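Local coordinates for protein aminomethyltransferase (Bartonella henselae, PDB 3GIR) that belongs to the aminomethyltransferase (glycine cleavage T-protein) family, whose members join a folate-binding-type domain to a C-terminal barrel domain, at residues A[238-241]-A[242-245]; A[327-330]-A[331-335]. All blocks are in the same frame, centred on the assembly; numbering follows the deposited sequence.

How the contacts relate
Both contacts are local turns, in different domains of one chain, and they follow each other in series without nesting or crossing. Contact 1 comes first: just after helix 227-238, residues 238-245 reverse the chain round a sodium ion and lead into strand 243-245, an outermost strand of a mixed sheet in the range of the folate-binding domain. Contact 2 lies in the C-terminal barrel domain, where residues 327-335 close a hairpin between strands 326-328 and 334-344. The centres of the two contacts are 47 Å apart and their nearest atoms about 31 Å apart. One therefore links a helix to a strand, the other a strand to its antiparallel neighbour.

Contact 1. Residues A[238-241]-A[242-245]; sequences LGDS and RVEW. With NA (sodium ion), chain B.
The charged pair D240 and R242 meets through two nearly straight bonds: R242 NH2 reaches D240 OD1 at 2.8 Å and R242 NE reaches D240 OD2 at 2.9 Å. Carboxylate and guanidinium are nearly coplanar, 19° apart, and both oxygens use their syn lone pairs, so the side-on grip fixes the rotation of each group. The anti lone pair of OD2 takes the backbone N of R242 at 2.9 Å, an Asx turn; aspartate suits the place because one carboxylate serves both the guanidinium and this amide. CG of D240 stands anti to its own N (chi1 -171°), which swings the carboxylate toward R242. D188 gives NH2 a second salt bridge.

This Asx turn overlaps a type I beta turn, closed by V243 N on D240 O at 3.1 Å, that carries the chain from helix 227-238 into edge strand 243-245. The helix end and the turn together supply three carbonyls to the sodium ion: L238 O at 2.3 Å, and D240 O and V243 O at 2.4 Å each. Three waters complete six ligands. E244 acts from the second shell, its two carboxylate oxygens each accepting from a metal-bound water.

Among apolar contacts, L238 CD2 sits over the five-membered ring of W245, 3.7 Å from its centroid, in a CH-pi contact, while CD1 packs close to NE1 and CE2. The ring of Y61 meets the same indole with its plane nearly parallel.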
loop_
_atom_site.group_PDB
_atom_site.type_symbol
_atom_site.label_atom_id
_atom_site.label_comp_id
_atom_site.label_asym_id
_atom_site.label_seq_id
_atom_site.Cartn_x
_atom_site.Cartn_y
_atom_site.Cartn_z
ATOM N N LEU A 238 9.423 -15.510 13.863
ATOM C CA LEU A 238 10.849 -15.111 13.862
ATOM C C LEU A 238 11.805 -16.227 14.171
ATOM O O LEU A 238 12.942 -16.244 13.678
ATOM C CB LEU A 238 11.061 -14.065 14.921
ATOM C CG LEU A 238 10.703 -12.678 14.562
ATOM C CD1 LEU A 238 10.481 -11.859 15.848
ATOM C CD2 LEU A 238 11.884 -12.151 13.603
ATOM N N GLY A 239 11.328 -17.174 14.962
ATOM C CA GLY A 239 12.096 -18.371 15.322
ATOM C C GLY A 239 12.449 -19.224 14.114
ATOM O O GLY A 239 13.395 -20.000 14.163
ATOM N N ASP A 240 11.750 -19.064 13.014
ATOM C CA ASP A 240 12.024 -19.824 11.776
ATOM C C ASP A 240 13.298 -19.235 11.175
ATOM O O ASP A 240 13.443 -17.974 11.086
ATOM C CB ASP A 240 10.842 -19.695 10.795
ATOM C CG ASP A 240 10.926 -20.585 9.594
ATOM O OD1 ASP A 240 9.983 -21.387 9.330
ATOM O OD2 ASP A 240 11.934 -20.495 8.841
ATOM N N SER A 241 14.227 -20.091 10.770
ATOM C CA SER A 241 15.518 -19.590 10.300
ATOM C C SER A 241 15.415 -18.837 8.944
ATOM O O SER A 241 16.342 -18.138 8.568
ATOM C CB SER A 241 16.526 -20.760 10.214
ATOM O OG SER A 241 16.068 -21.618 9.171
ATOM N N ARG A 242 14.290 -18.957 8.262
ATOM C CA ARG A 242 14.056 -18.263 6.981
ATOM C C ARG A 242 13.547 -16.800 7.198
ATOM O O ARG A 242 13.495 -16.082 6.203
ATOM C CB ARG A 242 13.108 -19.003 6.094
ATOM C CG ARG A 242 13.655 -20.407 5.729
ATOM C CD ARG A 242 12.629 -21.276 5.178
ATOM N NE ARG A 242 11.685 -21.717 6.198
ATOM C CZ ARG A 242 10.837 -22.740 6.035
ATOM N NH1 ARG A 242 10.728 -23.405 4.862
ATOM N NH2 ARG A 242 10.068 -23.063 7.032
ATOM N N VAL A 243 13.205 -16.453 8.449
ATOM C CA VAL A 243 12.484 -15.199 8.737
ATOM C C VAL A 243 13.395 -14.208 9.467
ATOM O O VAL A 243 14.066 -14.541 10.443
ATOM C CB VAL A 243 11.261 -15.476 9.611
ATOM C CG1 VAL A 243 10.449 -14.239 9.937
ATOM C CG2 VAL A 243 10.294 -16.440 8.880
ATOM N N GLU A 244 13.376 -12.969 8.960
ATOM C CA GLU A 244 13.961 -11.842 9.681
ATOM C C GLU A 244 12.987 -10.707 9.707
ATOM O O GLU A 244 12.200 -10.543 8.780
ATOM C CB GLU A 244 15.244 -11.376 9.012
ATOM C CG GLU A 244 16.347 -12.457 8.868
ATOM C CD GLU A 244 17.028 -12.842 10.201
ATOM O OE1 GLU A 244 16.822 -12.207 11.243
ATOM O OE2 GLU A 244 17.799 -13.836 10.230
ATOM N N TRP A 245 13.099 -9.849 10.707
ATOM C CA TRP A 245 12.389 -8.570 10.702
ATOM C C TRP A 245 12.950 -7.630 9.605
ATOM O O TRP A 245 14.174 -7.614 9.334
ATOM C CB TRP A 245 12.632 -7.821 11.984
ATOM C CG TRP A 245 11.890 -8.226 13.213
ATOM C CD1 TRP A 245 12.499 -8.646 14.374
ATOM C CD2 TRP A 245 10.485 -8.196 13.475
ATOM N NE1 TRP A 245 11.567 -8.884 15.324
ATOM C CE2 TRP A 245 10.310 -8.615 14.816
ATOM C CE3 TRP A 245 9.366 -7.873 12.734
ATOM C CZ2 TRP A 245 9.052 -8.682 15.429
ATOM C CZ3 TRP A 245 8.132 -7.973 13.314
ATOM C CH2 TRP A 245 7.973 -8.382 14.673
HETATM NA NA NA B . 14.567 -16.166 12.087
HETATM O O HOH W 1 15.679 -17.812 13.613
HETATM O O HOH W 2 16.721 -16.349 10.872
HETATM O O HOH W 3 15.761 -14.461 13.237
#

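Contact 2. Residues A[327-330]-A[331-335]; sequences LFDN and EGNRI
L327 touches I335 and D329 meets N333 across a 3:5 beta hairpin whose type I turn, D329 to G332, ends in a G1 bulge. The strands it joins, 326-328 and 334-344, belong to the antiparallel sheet of the C-terminal barrel domain.

Backbone bonds close the loop in order. I335 N donates to L327 O at 2.8 Å and almost straight (178°), and the backbone of L327 also bonds to G336. Nearer the turn, D329 N gives its hydrogen to N333 O at 2.9 Å, and that same oxygen is approached by F328 CA at 3.1 Å in a CA-H...O contact. Within the turn G332 N binds D329 O at 3.1 Å. The bulge position requires a positive phi, 89° at G332, which glycine adopts with little strain.

The side chain of D329 satisfies two further backbone amides, which those bonds do not use. With CG lying between the backbone N and the carbonyl carbon (chi1 70°), the carboxylate folds back over the turn, and OD1 accepts E331 N, making an Asx turn, and also N333 N, each at 2.9 Å. Aspartate is short enough to reach amides two and four residues on, and its charge probably strengthens both bonds.

F328 and R334 form a non-hydrogen-bonded pair whose side chains diverge. I335 CG1 lies 4.3 Å from L327 CB, and V367 of strand 366-371 touches both residues. W360 touches both D329 and I335, and I335 CG2 lies 3.9 Å from D329 CB.

The two amide hydrogens on D329 OD1 arrive from opposite faces of the carboxylate plane, E331 N on one and N333 N on the other.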
loop_
_atom_site.group_PDB
_atom_site.type_symbol
_atom_site.label_atom_id
_atom_site.label_comp_id
_atom_site.label_asym_id
_atom_site.label_seq_id
_atom_site.Cartn_x
_atom_site.Cartn_y
_atom_site.Cartn_z
ATOM N N LEU A 327 11.267 18.382 -10.990
ATOM C CA LEU A 327 11.554 17.937 -12.374
ATOM C C LEU A 327 11.327 19.064 -13.360
ATOM O O LEU A 327 10.360 19.804 -13.258
ATOM C CB LEU A 327 10.650 16.795 -12.754
ATOM C CG LEU A 327 10.829 15.519 -11.967
ATOM C CD1 LEU A 327 9.778 14.421 -12.328
ATOM C CD2 LEU A 327 12.266 14.960 -12.025
ATOM N N PHE A 328 12.290 19.174 -14.243
ATOM C CA PHE A 328 12.322 20.190 -15.296
ATOM C C PHE A 328 12.347 19.579 -16.703
ATOM O O PHE A 328 12.811 18.437 -16.889
ATOM C CB PHE A 328 13.618 21.029 -15.144
ATOM C CG PHE A 328 13.729 21.719 -13.817
ATOM C CD1 PHE A 328 13.163 22.968 -13.609
ATOM C CD2 PHE A 328 14.354 21.093 -12.779
ATOM C CE1 PHE A 328 13.241 23.604 -12.334
ATOM C CE2 PHE A 328 14.426 21.703 -11.518
ATOM C CZ PHE A 328 13.879 22.971 -11.305
ATOM N N ASP A 329 11.907 20.372 -17.684
ATOM C CA ASP A 329 12.076 19.976 -19.084
ATOM C C ASP A 329 13.493 20.321 -19.569
ATOM O O ASP A 329 14.312 20.836 -18.784
ATOM C CB ASP A 329 10.930 20.524 -19.946
ATOM C CG ASP A 329 10.973 22.029 -20.126
ATOM O OD1 ASP A 329 11.949 22.658 -19.735
ATOM O OD2 ASP A 329 9.980 22.549 -20.632
ATOM N N ASN A 330 13.788 20.067 -20.836
ATOM C CA ASN A 330 15.126 20.300 -21.361
ATOM C C ASN A 330 15.444 21.797 -21.494
ATOM O O ASN A 330 16.545 22.138 -21.866
ATOM C CB ASN A 330 15.323 19.581 -22.673
ATOM C CG ASN A 330 14.426 20.092 -23.791
ATOM O OD1 ASN A 330 13.485 20.896 -23.568
ATOM N ND2 ASN A 330 14.766 19.667 -25.039
ATOM N N GLU A 331 14.511 22.681 -21.197
ATOM C CA GLU A 331 14.801 24.136 -21.284
ATOM C C GLU A 331 14.757 24.765 -19.935
ATOM O O GLU A 331 14.710 26.003 -19.842
ATOM C CB GLU A 331 13.800 24.825 -22.173
ATOM C CG GLU A 331 13.836 24.285 -23.585
ATOM C CD GLU A 331 13.084 25.145 -24.583
ATOM O OE1 GLU A 331 12.050 25.751 -24.196
ATOM O OE2 GLU A 331 13.544 25.218 -25.759
ATOM N N GLY A 332 14.626 23.940 -18.895
ATOM C CA GLY A 332 14.646 24.424 -17.520
ATOM C C GLY A 332 13.310 24.839 -16.935
ATOM O O GLY A 332 13.312 25.427 -15.893
ATOM N N ASN A 333 12.190 24.614 -17.630
ATOM C CA ASN A 333 10.867 24.925 -17.107
ATOM C C ASN A 333 10.473 23.820 -16.142
ATOM O O ASN A 333 10.707 22.641 -16.439
ATOM C CB ASN A 333 9.811 24.995 -18.217
ATOM C CG ASN A 333 10.219 25.941 -19.327
ATOM O OD1 ASN A 333 10.318 25.556 -20.519
ATOM N ND2 ASN A 333 10.586 27.148 -18.921
ATOM N N ARG A 334 9.947 24.207 -14.984
ATOM C CA ARG A 334 9.472 23.250 -14.003
ATOM C C ARG A 334 8.277 22.503 -14.626
ATOM O O ARG A 334 7.360 23.126 -15.154
ATOM C CB ARG A 334 9.120 23.949 -12.695
ATOM C CG ARG A 334 8.827 23.037 -11.598
ATOM C CD ARG A 334 8.050 23.627 -10.429
ATOM N NE ARG A 334 7.435 22.452 -9.782
ATOM C CZ ARG A 334 7.560 22.102 -8.503
ATOM N NH1 ARG A 334 8.224 22.875 -7.640
ATOM N NH2 ARG A 334 6.971 20.977 -8.082
ATOM N N ILE A 335 8.253 21.142 -14.564
ATOM C CA ILE A 335 7.183 20.354 -15.117
ATOM C C ILE A 335 6.611 19.332 -14.138
ATOM O O ILE A 335 5.560 18.827 -14.372
ATOM C CB ILE A 335 7.613 19.598 -16.403
ATOM C CG1 ILE A 335 8.763 18.657 -16.141
ATOM C CG2 ILE A 335 7.929 20.628 -17.519
ATOM C CD1 ILE A 335 9.071 17.659 -17.241
#